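Side-chain contact in XC6422 protein (Xanthomonas campestris, PDB 2FUK), which is probably a hydrolase, a small lidless serine enzyme of the alpha/beta-hydrolase fold: residues V160-A165 against Q172-W177. Numbering follows the deposited sequence.
Sequences VIQGDA and QAVYDW
A tyrosine-to-carboxylate hydrogen bond, flanked by close side-chain packing, joins strand 158-163 and Asp164, close to its end, to helix 171-178, the first half of the beta-alpha-beta unit that returns to the sheet in strand 186-190. The phenol OH of Tyr175 donates to Asp164 OD2 at 2.6 Å. The bond is short but strikes the acceptor obliquely: the hydroxyl stands 57° out of the carboxylate plane. Seen from the ring, Asp164 OD2 lies in plane at the edge, 3.3 Å from Tyr175 CE2, and the two planes stand 74° apart. Tyr175 has CG anti to its carbonyl carbon (chi1 -50°), a setting that brings the phenol end close to Asp164; the side chain also touches Leu187 and Arg189 of strand 186-190.

Gln162, on the strand, packs beside this bond. Gln162 CG is 3.5 Å from Tyr175 OH and approaches the ring at a slant, whereas the bend at chi2 sets the amide against Val174 CG2. Backbones are well separated here, the CA atoms of Gln162 and Val174 being 8.2 Å apart, which leaves the side chains to bridge the gap. Gln162 also touches members of a probable Ser119-His195-Asp166 triad, placing the contact next to the likely active site.

The two oxygens of the Asp164 carboxylate have different partners: OD2 receives the phenol and OD1 forms a salt bridge with Arg189 NE. Such pairing would be expected to favour the ionised form of Asp164, and it ties strand 186-190 and helix 171-178 to the same side chain.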
loop_
_atom_site.group_PDB
_atom_site.type_symbol
_atom_site.label_atom_id
_atom_site.label_comp_id
_atom_site.label_asym_id
_atom_site.label_seq_id
_atom_site.Cartn_x
_atom_site.Cartn_y
_atom_site.Cartn_z
ATOM N N VAL A 160 17.027 6.060 9.425
ATOM C CA VAL A 160 17.670 6.532 8.204
ATOM C C VAL A 160 17.556 5.449 7.133
ATOM O O VAL A 160 17.850 4.278 7.386
ATOM C CB VAL A 160 19.170 6.844 8.425
ATOM C CG1 VAL A 160 19.838 7.151 7.083
ATOM C CG2 VAL A 160 19.325 8.029 9.362
ATOM N N ILE A 161 17.109 5.842 5.945
ATOM C CA ILE A 161 16.980 4.926 4.820
ATOM C C ILE A 161 17.824 5.483 3.682
ATOM O O ILE A 161 17.664 6.639 3.284
ATOM C CB ILE A 161 15.512 4.793 4.374
ATOM C CG1 ILE A 161 14.697 4.204 5.528
ATOM C CG2 ILE A 161 15.416 3.920 3.127
ATOM C CD1 ILE A 161 13.214 4.210 5.302
ATOM N N GLN A 162 18.727 4.660 3.164
ATOM C CA GLN A 162 19.613 5.103 2.101
ATOM C C GLN A 162 19.738 4.139 0.931
ATOM O O GLN A 162 19.974 2.950 1.124
ATOM C CB GLN A 162 21.008 5.353 2.687
ATOM C CG GLN A 162 22.068 5.721 1.653
ATOM C CD GLN A 162 21.795 7.067 1.021
ATOM O OE1 GLN A 162 21.886 7.232 -0.200
ATOM N NE2 GLN A 162 21.470 8.042 1.848
ATOM N N GLY A 163 19.587 4.657 -0.285
ATOM C CA GLY A 163 19.748 3.809 -1.453
ATOM C C GLY A 163 21.239 3.622 -1.658
ATOM O O GLY A 163 21.988 4.594 -1.667
ATOM N N ASP A 164 21.685 2.381 -1.815
ATOM C CA ASP A 164 23.108 2.128 -1.989
ATOM C C ASP A 164 23.676 2.361 -3.380
ATOM O O ASP A 164 24.864 2.133 -3.611
ATOM C CB ASP A 164 23.446 0.719 -1.512
ATOM C CG ASP A 164 24.162 0.725 -0.181
ATOM O OD1 ASP A 164 23.931 -0.199 0.619
ATOM O OD2 ASP A 164 24.971 1.650 0.062
ATOM N N ALA A 165 22.837 2.823 -4.300
ATOM C CA ALA A 165 23.268 3.136 -5.661
ATOM C C ALA A 165 22.860 4.580 -5.963
ATOM O O ALA A 165 22.608 4.945 -7.111
ATOM C CB ALA A 165 22.628 2.177 -6.658
ATOM N N GLN A 172 28.514 6.333 0.916
ATOM C CA GLN A 172 29.639 6.203 1.828
ATOM C C GLN A 172 29.798 7.440 2.700
ATOM O O GLN A 172 30.260 7.348 3.838
ATOM C CB GLN A 172 30.936 5.916 1.065
ATOM C CG GLN A 172 32.058 5.419 1.964
ATOM C CD GLN A 172 31.636 4.224 2.804
ATOM O OE1 GLN A 172 31.142 3.225 2.274
ATOM N NE2 GLN A 172 31.829 4.317 4.120
ATOM N N ALA A 173 29.408 8.599 2.176
ATOM C CA ALA A 173 29.495 9.838 2.953
ATOM C C ALA A 173 28.503 9.766 4.115
ATOM O O ALA A 173 28.773 10.250 5.218
ATOM C CB ALA A 173 29.174 11.035 2.071
ATOM N N VAL A 174 27.345 9.173 3.846
ATOM C CA VAL A 174 26.316 9.014 4.862
ATOM C C VAL A 174 26.828 8.055 5.933
ATOM O O VAL A 174 26.782 8.354 7.127
ATOM C CB VAL A 174 25.018 8.439 4.246
ATOM C CG1 VAL A 174 23.993 8.144 5.342
ATOM C CG2 VAL A 174 24.450 9.435 3.241
ATOM N N TYR A 175 27.328 6.905 5.500
ATOM C CA TYR A 175 27.823 5.911 6.445
ATOM C C TYR A 175 29.013 6.430 7.254
ATOM O O TYR A 175 29.107 6.172 8.462
ATOM C CB TYR A 175 28.187 4.617 5.703
ATOM C CG TYR A 175 27.098 4.124 4.773
ATOM C CD1 TYR A 175 25.749 4.325 5.080
ATOM C CD2 TYR A 175 27.409 3.485 3.572
ATOM C CE1 TYR A 175 24.742 3.912 4.213
ATOM C CE2 TYR A 175 26.404 3.063 2.693
ATOM C CZ TYR A 175 25.072 3.285 3.022
ATOM O OH TYR A 175 24.068 2.901 2.161
ATOM N N ASP A 176 29.918 7.166 6.608
ATOM C CA ASP A 176 31.083 7.699 7.313
ATOM C C ASP A 176 30.646 8.658 8.415
ATOM O O ASP A 176 31.312 8.786 9.436
ATOM C CB ASP A 176 32.020 8.450 6.361
ATOM C CG ASP A 176 32.824 7.529 5.453
ATOM O OD1 ASP A 176 32.797 6.292 5.643
ATOM O OD2 ASP A 176 33.504 8.057 4.540
ATOM N N TRP A 177 29.529 9.343 8.188
ATOM C CA TRP A 177 28.995 10.292 9.154
ATOM C C TRP A 177 28.268 9.568 10.285
ATOM O O TRP A 177 28.487 9.855 11.465
ATOM C CB TRP A 177 28.048 11.271 8.434
ATOM C CG TRP A 177 27.082 12.002 9.322
ATOM C CD1 TRP A 177 27.380 12.776 10.405
ATOM C CD2 TRP A 177 25.658 12.025 9.191
ATOM N NE1 TRP A 177 26.225 13.280 10.959
ATOM C CE2 TRP A 177 25.154 12.833 10.231
ATOM C CE3 TRP A 177 24.757 11.439 8.291
ATOM C CZ2 TRP A 177 23.784 13.072 10.398
ATOM C CZ3 TRP A 177 23.393 11.677 8.457
ATOM C CH2 TRP A 177 22.925 12.486 9.502
#